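Local coordinates for GH5 (Bacteroidetes bacterium AC2a, PDB 4YHE), which probably hydrolyses beta-1,4-glucosidic links in cellulose and related glucans, using the TIM barrel of glycoside hydrolase family 5, at residues Val192-Ile197 with Pro228-Pro233; Val291-Phe296 with Ile326-Trp331; Ala320-Arg325 with Asp366-Asn371. All blocks are in the same frame, centred on the assembly; numbering follows the deposited sequence.

Contact 1. Residues Val192-Ile197 with Pro228-Pro233; sequences VCVDAI and PEDVVP
V194 meets P228 and D230 where an outer helix of the TIM barrel packs against the loop that leads into one of the barrel strands. The helix is 181-199; the loop comes after helix 218-224 and runs on into strand 236-242. V194 gives up more surface than any other residue here, and its two methyls divide the work. With CG1 anti to the backbone N (chi1 171°), that methyl is sent to the carboxylate of D230, V194 CG1 sitting 3.7 Å from D230 OD1. This is a van der Waals touch. The other methyl, V194 CG2, lies beside the backbone N and rests on the proline ring, 3.8 Å from P228 CG and just as near P228 CB. The valine and proline side chains cross at about a right angle. L236, at the start of the following strand, touches all three residues from the barrel side.

D230 is held by its polar end. D230 OD1 accepts the backbone N-H of V231 at 2.8 Å, the nitrogen lying 37° out of the carboxylate plane, and it also forms a salt bridge with R198 of helix 181-199. The loop is tied to the helix once more by Q191, whose OE1 takes the N-H of E229 while its NE2 donates to D195. No direct hydrogen bond joins the two segments themselves. At their solvent edge a water does the job, donating to D195 OD1 at 2.8 Å and to the backbone O of E229 at 3.0 Å.

Contact 2. Residues Val291-Phe296 with Ile326-Trp331; sequences VYFGEF and ISALYW
F296 carries CG between its backbone N and carbonyl carbon (chi1 80°), which brings CD1 to 3.5 Å from A328 CB; E295 turns CG beside its own N (chi1 -61°) and extends alongside W331. Strands 291-296 and 327-332 are the seventh and eighth parallel strands of the TIM barrel, the two ends of one beta-alpha-beta unit. F293 N donates to S327 O (2.8 Å) and L329 N to F293 O (2.7 Å). Then the register slips by one, a beta bulge: L329 O takes the N-H of F296, not that of E295, at 3.0 Å. W331 N to F296 O resumes the ladder.

The extra residue goes with a corner in the chain at G294 and E295. E295 sits where family 5 enzymes carry their nucleophile, consistent with that role here. Its carboxylate, 29° from the indole plane, is gripped by R59 at OE2 and Y243 at OE1. A glutamine in its place would probably lose the salt bridge, leaving R59 without its carboxylate partner. E295 OE1 lies over one face of the W331 ring, 3.8 Å above the plane and offset toward the rim.

Contact 3. Residues Ala320-Arg325 with Asp366-Asn371; sequences AMRDRR and DSWENN
R322 reaches from the end of one helix to the end of another, and its guanidinium does most of the holding. R322 NH1 donates to W368 O at 2.8 Å; the bond is nearly straight, lies on a lone pair in the carbonyl plane, and keeps the oxygen in the guanidinium plane too. R322 grips N371 OD1 end-on with two nitrogens, NH2 at 2.8 Å and NH1 at 3.1 Å. The NH2 bond runs nearly along the C=O axis, whereas NH1 comes from above the amide plane; amide and guanidinium planes are 72° apart.

The aliphatic part of the same side chain works on the indole. CG is anti to the backbone N (chi1 168°) and the chain bends at chi2 (66°), which lays R322 CD over the centre of the six-membered ring of W368, 3.7 Å above its plane: a CH-pi contact. M321 CB adds a looser touch at W368 CD1. Because the arginine sits by carbonyls at the close of helix 357-369, its charge probably offsets the negative end of that helix dipole.

Further out, the indole of W368 is fixed by its NE1, which donates to I326 O. R322's own helix finishes in a Schellman motif, with R325 at positive phi as C-prime, R325 N bonding to R322 O and I326 N to M321 O. R324 folds back to A320 O through NH1.

Helix 304-323 is thus pinned to helix 357-369 on the outside of the barrel, with helix 6-13 touching R322 through M12, helix 270-285 packing on A320 and M321, and strand 327-332 following directly.

In the fold
Both segments of contact 1 precede those of the other two, whereas contacts 2 and 3 interleave: 291-296, 320-325, 326-331, 366-371. Contact 2 lies deep in the barrel, joining the last two of eight strands, while contacts 1 and 3 belong to the outer layer. Centres of contacts 1 and 2 are about 22 Å apart, those of 1 and 3 about 30 Å, and neither pair touches. Contacts 2 and 3, about 12 Å between centres, do touch: M321 packs on A328 and F293, and I326 N and O probably bond to M321 O and W368 NE1. Strand pairing and helix packing are therefore continuous there, whereas contact 1 belongs to a separate sector of the outer layer.

Contact 1. Residues Val192-Ile197 with Pro228-Pro233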
loop_
_atom_site.group_PDB
_atom_site.type_symbol
_atom_site.label_atom_id
_atom_site.label_comp_id
_atom_site.label_asym_id
_atom_site.label_seq_id
_atom_site.Cartn_x
_atom_site.Cartn_y
_atom_site.Cartn_z
ATOM N N VAL A 192 -1.009 19.508 2.210
ATOM C CA VAL A 192 0.242 20.064 1.695
ATOM C C VAL A 192 0.808 19.242 0.514
ATOM O O VAL A 192 1.235 19.812 -0.486
ATOM C CB VAL A 192 1.238 20.213 2.860
ATOM C CG1 VAL A 192 2.682 20.281 2.396
ATOM C CG2 VAL A 192 0.872 21.465 3.671
ATOM N N CYS A 193 0.739 17.911 0.598
ATOM C CA CYS A 193 1.207 17.062 -0.493
ATOM C C CYS A 193 0.355 17.253 -1.740
ATOM O O CYS A 193 0.900 17.422 -2.827
ATOM C CB CYS A 193 1.277 15.577 -0.076
ATOM S SG CYS A 193 2.510 15.285 1.213
ATOM N N VAL A 194 -0.971 17.228 -1.579
ATOM C CA VAL A 194 -1.886 17.449 -2.694
ATOM C C VAL A 194 -1.624 18.845 -3.338
ATOM O O VAL A 194 -1.514 18.955 -4.554
ATOM C CB VAL A 194 -3.365 17.315 -2.244
ATOM C CG1 VAL A 194 -4.320 17.761 -3.344
ATOM C CG2 VAL A 194 -3.672 15.877 -1.839
ATOM N N ASP A 195 -1.490 19.878 -2.519
ATOM C CA ASP A 195 -1.223 21.222 -3.016
ATOM C C ASP A 195 0.033 21.198 -3.920
ATOM O O ASP A 195 -0.002 21.643 -5.072
ATOM C CB ASP A 195 -1.005 22.201 -1.852
ATOM C CG ASP A 195 -2.298 22.516 -1.060
ATOM O OD1 ASP A 195 -3.432 22.157 -1.480
ATOM O OD2 ASP A 195 -2.143 23.120 0.010
ATOM N N ALA A 196 1.121 20.645 -3.388
ATOM C CA ALA A 196 2.405 20.530 -4.108
ATOM C C ALA A 196 2.284 19.797 -5.447
ATOM O O ALA A 196 2.808 20.259 -6.473
ATOM C CB ALA A 196 3.446 19.854 -3.237
ATOM N N ILE A 197 1.593 18.673 -5.440
ATOM C CA ILE A 197 1.410 17.878 -6.645
ATOM C C ILE A 197 0.656 18.670 -7.713
ATOM O O ILE A 197 1.064 18.725 -8.890
ATOM C CB ILE A 197 0.723 16.545 -6.323
ATOM C CG1 ILE A 197 1.684 15.684 -5.475
ATOM C CG2 ILE A 197 0.326 15.802 -7.590
ATOM C CD1 ILE A 197 1.045 14.496 -4.755
ATOM N N PRO A 228 -8.278 15.904 1.355
ATOM C CA PRO A 228 -7.859 17.289 1.100
ATOM C C PRO A 228 -8.761 18.054 0.128
ATOM O O PRO A 228 -9.389 17.461 -0.745
ATOM C CB PRO A 228 -6.449 17.125 0.498
ATOM C CG PRO A 228 -5.928 15.881 1.174
ATOM C CD PRO A 228 -7.133 14.973 1.295
ATOM N N GLU A 229 -8.824 19.357 0.313
ATOM C CA GLU A 229 -9.440 20.246 -0.685
ATOM C C GLU A 229 -8.582 20.221 -1.944
ATOM O O GLU A 229 -7.378 20.397 -1.853
ATOM C CB GLU A 229 -9.517 21.663 -0.135
ATOM C CG GLU A 229 -10.502 21.815 0.999
ATOM C CD GLU A 229 -11.937 21.550 0.557
ATOM O OE1 GLU A 229 -12.448 22.306 -0.297
ATOM O OE2 GLU A 229 -12.560 20.583 1.045
ATOM N N ASP A 230 -9.200 19.959 -3.096
ATOM C CA ASP A 230 -8.466 19.734 -4.325
ATOM C C ASP A 230 -8.886 20.792 -5.356
ATOM O O ASP A 230 -9.958 21.385 -5.228
ATOM C CB ASP A 230 -8.745 18.326 -4.870
ATOM C CG ASP A 230 -7.611 17.794 -5.768
ATOM O OD1 ASP A 230 -6.648 18.553 -6.071
ATOM O OD2 ASP A 230 -7.697 16.617 -6.169
ATOM N N VAL A 231 -8.047 20.984 -6.372
ATOM C CA VAL A 231 -8.293 21.966 -7.446
ATOM C C VAL A 231 -9.149 21.396 -8.556
ATOM O O VAL A 231 -9.573 22.121 -9.463
ATOM C CB VAL A 231 -6.983 22.493 -8.067
ATOM C CG1 VAL A 231 -6.067 23.055 -6.991
ATOM C CG2 VAL A 231 -6.285 21.423 -8.894
ATOM N N VAL A 232 -9.357 20.099 -8.516
ATOM C CA VAL A 232 -10.231 19.403 -9.457
ATOM C C VAL A 232 -11.017 18.378 -8.684
ATOM O O VAL A 232 -10.603 18.000 -7.584
ATOM C CB VAL A 232 -9.460 18.655 -10.547
ATOM C CG1 VAL A 232 -8.906 19.640 -11.563
ATOM C CG2 VAL A 232 -8.333 17.822 -9.939
ATOM N N PRO A 233 -12.159 17.949 -9.236
ATOM C CA PRO A 233 -13.019 17.007 -8.563
ATOM C C PRO A 233 -12.706 15.552 -8.921
ATOM O O PRO A 233 -12.233 15.250 -10.009
ATOM C CB PRO A 233 -14.425 17.398 -9.078
ATOM C CG PRO A 233 -14.172 17.821 -10.481
ATOM C CD PRO A 233 -12.837 18.546 -10.411
HETATM O O HOH W 1 -5.219 21.495 -3.542
#

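Contact 2. Residues Val291-Phe296 with Ile326-Trp331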
loop_
_atom_site.group_PDB
_atom_site.type_symbol
_atom_site.label_atom_id
_atom_site.label_comp_id
_atom_site.label_asym_id
_atom_site.label_seq_id
_atom_site.Cartn_x
_atom_site.Cartn_y
_atom_site.Cartn_z
ATOM N N VAL A 291 -11.243 3.508 -3.167
ATOM C CA VAL A 291 -10.407 2.984 -2.092
ATOM C C VAL A 291 -9.543 1.876 -2.674
ATOM O O VAL A 291 -10.006 1.066 -3.438
ATOM C CB VAL A 291 -11.238 2.346 -0.953
ATOM C CG1 VAL A 291 -10.336 1.845 0.165
ATOM C CG2 VAL A 291 -12.261 3.319 -0.428
ATOM N N TYR A 292 -8.272 1.848 -2.285
ATOM C CA TYR A 292 -7.392 0.768 -2.661
ATOM C C TYR A 292 -6.568 0.388 -1.450
ATOM O O TYR A 292 -6.223 1.239 -0.623
ATOM C CB TYR A 292 -6.502 1.109 -3.859
ATOM C CG TYR A 292 -5.408 2.134 -3.578
ATOM C CD1 TYR A 292 -5.682 3.498 -3.609
ATOM C CD2 TYR A 292 -4.104 1.732 -3.294
ATOM C CE1 TYR A 292 -4.688 4.439 -3.361
ATOM C CE2 TYR A 292 -3.099 2.668 -3.033
ATOM C CZ TYR A 292 -3.388 4.013 -3.081
ATOM O OH TYR A 292 -2.432 4.932 -2.860
ATOM N N PHE A 293 -6.298 -0.899 -1.368
ATOM C CA PHE A 293 -5.312 -1.437 -0.459
ATOM C C PHE A 293 -3.930 -1.273 -1.102
ATOM O O PHE A 293 -3.549 -2.031 -1.984
ATOM C CB PHE A 293 -5.643 -2.876 -0.035
ATOM C CG PHE A 293 -6.770 -2.957 0.963
ATOM C CD1 PHE A 293 -8.087 -3.041 0.530
ATOM C CD2 PHE A 293 -6.518 -2.902 2.339
ATOM C CE1 PHE A 293 -9.131 -3.086 1.444
ATOM C CE2 PHE A 293 -7.556 -2.898 3.264
ATOM C CZ PHE A 293 -8.881 -2.989 2.813
ATOM N N GLY A 294 -3.178 -0.275 -0.618
ATOM C CA GLY A 294 -1.784 -0.103 -0.992
ATOM C C GLY A 294 -0.940 -1.322 -0.669
ATOM O O GLY A 294 0.022 -1.614 -1.367
ATOM N N GLU A 295 -1.299 -1.997 0.419
ATOM C CA GLU A 295 -0.690 -3.242 0.851
ATOM C C GLU A 295 -1.694 -4.156 1.459
ATOM O O GLU A 295 -2.522 -3.717 2.274
ATOM C CB GLU A 295 0.376 -2.985 1.925
ATOM C CG GLU A 295 1.501 -2.119 1.466
ATOM C CD GLU A 295 2.512 -1.778 2.573
ATOM O OE1 GLU A 295 2.583 -2.510 3.572
ATOM O OE2 GLU A 295 3.217 -0.780 2.393
ATOM N N PHE A 296 -1.660 -5.430 1.063
ATOM C CA PHE A 296 -2.303 -6.487 1.832
ATOM C C PHE A 296 -1.490 -7.737 1.701
ATOM O O PHE A 296 -0.663 -7.871 0.808
ATOM C CB PHE A 296 -3.781 -6.739 1.414
ATOM C CG PHE A 296 -3.915 -7.587 0.168
ATOM C CD1 PHE A 296 -3.650 -7.034 -1.075
ATOM C CD2 PHE A 296 -4.236 -8.930 0.252
ATOM C CE1 PHE A 296 -3.751 -7.801 -2.244
ATOM C CE2 PHE A 296 -4.349 -9.721 -0.911
ATOM C CZ PHE A 296 -4.095 -9.146 -2.162
ATOM N N ILE A 326 -13.248 -2.384 -4.630
ATOM C CA ILE A 326 -11.961 -2.057 -4.011
ATOM C C ILE A 326 -10.850 -2.884 -4.684
ATOM O O ILE A 326 -10.958 -4.095 -4.834
ATOM C CB ILE A 326 -12.026 -2.350 -2.523
ATOM C CG1 ILE A 326 -13.018 -1.388 -1.855
ATOM C CG2 ILE A 326 -10.647 -2.157 -1.865
ATOM C CD1 ILE A 326 -13.286 -1.754 -0.407
ATOM N N SER A 327 -9.803 -2.183 -5.090
ATOM C CA SER A 327 -8.580 -2.786 -5.594
ATOM C C SER A 327 -7.560 -2.972 -4.466
ATOM O O SER A 327 -7.670 -2.344 -3.375
ATOM C CB SER A 327 -7.989 -1.888 -6.675
ATOM O OG SER A 327 -7.764 -0.557 -6.220
ATOM N N ALA A 328 -6.553 -3.788 -4.736
ATOM C CA ALA A 328 -5.580 -4.170 -3.690
ATOM C C ALA A 328 -4.239 -4.631 -4.253
ATOM O O ALA A 328 -4.183 -5.405 -5.217
ATOM C CB ALA A 328 -6.173 -5.243 -2.803
ATOM N N LEU A 329 -3.158 -4.195 -3.604
ATOM C CA LEU A 329 -1.833 -4.560 -4.039
ATOM C C LEU A 329 -1.126 -5.417 -2.983
ATOM O O LEU A 329 -0.942 -5.002 -1.821
ATOM C CB LEU A 329 -1.028 -3.315 -4.439
ATOM C CG LEU A 329 -1.636 -2.562 -5.634
ATOM C CD1 LEU A 329 -2.602 -1.463 -5.229
ATOM C CD2 LEU A 329 -0.522 -2.003 -6.489
ATOM N N TYR A 330 -0.766 -6.623 -3.399
ATOM C CA TYR A 330 -0.122 -7.603 -2.564
ATOM C C TYR A 330 1.293 -7.134 -2.150
ATOM O O TYR A 330 2.046 -6.608 -2.963
ATOM C CB TYR A 330 -0.078 -8.973 -3.263
ATOM C CG TYR A 330 0.714 -9.969 -2.456
ATOM C CD1 TYR A 330 0.179 -10.527 -1.295
ATOM C CD2 TYR A 330 1.975 -10.296 -2.805
ATOM C CE1 TYR A 330 0.879 -11.403 -0.517
ATOM C CE2 TYR A 330 2.706 -11.176 -2.011
ATOM C CZ TYR A 330 2.159 -11.720 -0.871
ATOM O OH TYR A 330 2.894 -12.599 -0.096
ATOM N N TRP A 331 1.611 -7.273 -0.870
ATOM C CA TRP A 331 2.964 -6.944 -0.390
ATOM C C TRP A 331 3.950 -8.073 -0.642
ATOM O O TRP A 331 3.856 -9.149 -0.045
ATOM C CB TRP A 331 2.937 -6.596 1.098
ATOM C CG TRP A 331 4.309 -6.221 1.579
ATOM C CD1 TRP A 331 5.120 -6.972 2.365
ATOM C CD2 TRP A 331 5.006 -4.997 1.330
ATOM N NE1 TRP A 331 6.311 -6.304 2.601
ATOM C CE2 TRP A 331 6.267 -5.095 1.962
ATOM C CE3 TRP A 331 4.706 -3.840 0.610
ATOM C CZ2 TRP A 331 7.223 -4.055 1.913
ATOM C CZ3 TRP A 331 5.653 -2.807 0.567
ATOM C CH2 TRP A 331 6.902 -2.935 1.209
#

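Contact 3. Residues Ala320-Arg325 with Asp366-Asn371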
loop_
_atom_site.group_PDB
_atom_site.type_symbol
_atom_site.label_atom_id
_atom_site.label_comp_id
_atom_site.label_asym_id
_atom_site.label_seq_id
_atom_site.Cartn_x
_atom_site.Cartn_y
_atom_site.Cartn_z
ATOM N N ALA A 320 -14.314 -10.448 -1.651
ATOM C CA ALA A 320 -15.004 -9.405 -0.901
ATOM C C ALA A 320 -14.638 -7.986 -1.374
ATOM O O ALA A 320 -15.486 -7.090 -1.420
ATOM C CB ALA A 320 -14.761 -9.578 0.604
ATOM N N MET A 321 -13.368 -7.768 -1.735
ATOM C CA MET A 321 -12.922 -6.487 -2.229
ATOM C C MET A 321 -13.537 -6.147 -3.594
ATOM O O MET A 321 -14.067 -5.067 -3.775
ATOM C CB MET A 321 -11.377 -6.462 -2.352
ATOM C CG MET A 321 -10.661 -6.472 -1.003
ATOM S SD MET A 321 -8.910 -6.874 -1.224
ATOM C CE MET A 321 -8.385 -6.988 0.501
ATOM N N ARG A 322 -13.431 -7.076 -4.539
ATOM C CA ARG A 322 -14.041 -6.895 -5.852
ATOM C C ARG A 322 -15.522 -6.504 -5.731
ATOM O O ARG A 322 -15.963 -5.553 -6.361
ATOM C CB ARG A 322 -13.911 -8.180 -6.644
ATOM C CG ARG A 322 -14.738 -8.250 -7.920
ATOM C CD ARG A 322 -14.286 -7.254 -8.974
ATOM N NE ARG A 322 -15.224 -7.222 -10.102
ATOM C CZ ARG A 322 -15.292 -8.127 -11.074
ATOM N NH1 ARG A 322 -14.455 -9.156 -11.142
ATOM N NH2 ARG A 322 -16.213 -7.982 -12.020
ATOM N N ASP A 323 -16.251 -7.230 -4.891
ATOM C CA ASP A 323 -17.685 -6.990 -4.706
ATOM C C ASP A 323 -17.990 -5.613 -4.158
ATOM O O ASP A 323 -19.072 -5.095 -4.378
ATOM C CB ASP A 323 -18.304 -8.078 -3.828
ATOM C CG ASP A 323 -18.379 -9.426 -4.533
ATOM O OD1 ASP A 323 -18.236 -9.456 -5.767
ATOM O OD2 ASP A 323 -18.526 -10.458 -3.862
ATOM N N ARG A 324 -17.015 -5.015 -3.458
ATOM C CA ARG A 324 -17.093 -3.653 -2.962
ATOM C C ARG A 324 -16.352 -2.633 -3.827
ATOM O O ARG A 324 -16.214 -1.481 -3.446
ATOM C CB ARG A 324 -16.571 -3.642 -1.508
ATOM C CG ARG A 324 -17.578 -4.241 -0.550
ATOM C CD ARG A 324 -17.025 -4.848 0.726
ATOM N NE ARG A 324 -18.097 -5.579 1.396
ATOM C CZ ARG A 324 -18.539 -6.782 1.031
ATOM N NH1 ARG A 324 -17.951 -7.462 0.042
ATOM N NH2 ARG A 324 -19.558 -7.329 1.681
ATOM N N ARG A 325 -15.915 -3.042 -5.024
ATOM C CA ARG A 325 -15.223 -2.143 -5.966
ATOM C C ARG A 325 -13.894 -1.580 -5.446
ATOM O O ARG A 325 -13.489 -0.471 -5.793
ATOM C CB ARG A 325 -16.174 -1.016 -6.414
ATOM C CG ARG A 325 -17.449 -1.621 -6.996
ATOM C CD ARG A 325 -18.411 -0.611 -7.573
ATOM N NE ARG A 325 -19.597 -1.368 -7.962
ATOM C CZ ARG A 325 -20.433 -1.061 -8.949
ATOM N NH1 ARG A 325 -20.261 0.036 -9.681
ATOM N NH2 ARG A 325 -21.460 -1.874 -9.190
ATOM N N ASP A 366 -7.270 -14.419 -9.474
ATOM C CA ASP A 366 -8.409 -15.090 -10.146
ATOM C C ASP A 366 -9.715 -14.921 -9.344
ATOM O O ASP A 366 -10.796 -14.856 -9.928
ATOM C CB ASP A 366 -8.114 -16.543 -10.374
ATOM C CG ASP A 366 -7.002 -16.756 -11.364
ATOM O OD1 ASP A 366 -6.662 -15.835 -12.099
ATOM O OD2 ASP A 366 -6.480 -17.867 -11.426
ATOM N N SER A 367 -9.615 -14.782 -8.019
ATOM C CA SER A 367 -10.803 -14.547 -7.221
ATOM C C SER A 367 -11.365 -13.134 -7.456
ATOM O O SER A 367 -12.569 -12.980 -7.673
ATOM C CB SER A 367 -10.540 -14.824 -5.751
ATOM O OG SER A 367 -11.745 -14.825 -5.009
ATOM N N TRP A 368 -10.509 -12.110 -7.409
ATOM C CA TRP A 368 -10.892 -10.750 -7.697
ATOM C C TRP A 368 -11.487 -10.636 -9.097
ATOM O O TRP A 368 -12.490 -9.967 -9.259
ATOM C CB TRP A 368 -9.715 -9.775 -7.569
ATOM C CG TRP A 368 -10.103 -8.382 -7.431
ATOM C CD1 TRP A 368 -10.253 -7.665 -6.254
ATOM C CD2 TRP A 368 -10.402 -7.455 -8.496
ATOM N NE1 TRP A 368 -10.656 -6.391 -6.543
ATOM C CE2 TRP A 368 -10.739 -6.228 -7.900
ATOM C CE3 TRP A 368 -10.405 -7.549 -9.884
ATOM C CZ2 TRP A 368 -11.101 -5.099 -8.652
ATOM C CZ3 TRP A 368 -10.766 -6.432 -10.623
ATOM C CH2 TRP A 368 -11.104 -5.236 -10.016
ATOM N N GLU A 369 -10.832 -11.272 -10.085
ATOM C CA GLU A 369 -11.167 -11.076 -11.503
ATOM C C GLU A 369 -12.426 -11.852 -11.955
ATOM O O GLU A 369 -13.015 -11.520 -12.990
ATOM C CB GLU A 369 -10.013 -11.535 -12.398
ATOM C CG GLU A 369 -8.762 -10.677 -12.303
ATOM C CD GLU A 369 -8.851 -9.387 -13.047
ATOM O OE1 GLU A 369 -9.895 -9.074 -13.667
ATOM O OE2 GLU A 369 -7.847 -8.655 -13.055
ATOM N N ASN A 370 -12.781 -12.889 -11.224
ATOM C CA ASN A 370 -13.879 -13.757 -11.619
ATOM C C ASN A 370 -15.170 -12.961 -11.889
ATOM O O ASN A 370 -15.571 -12.062 -11.127
ATOM C CB ASN A 370 -14.071 -14.860 -10.583
ATOM C CG ASN A 370 -15.148 -15.858 -10.969
ATOM O OD1 ASN A 370 -16.318 -15.490 -11.127
ATOM N ND2 ASN A 370 -14.774 -17.129 -11.038
ATOM N N ASN A 371 -15.790 -13.248 -13.036
ATOM C CA ASN A 371 -16.962 -12.488 -13.486
ATOM C C ASN A 371 -18.218 -13.341 -13.585
ATOM O O ASN A 371 -19.186 -12.938 -14.215
ATOM C CB ASN A 371 -16.702 -11.852 -14.849
ATOM C CG ASN A 371 -15.617 -10.809 -14.806
ATOM O OD1 ASN A 371 -15.624 -9.902 -13.964
ATOM N ND2 ASN A 371 -14.672 -10.925 -15.733
#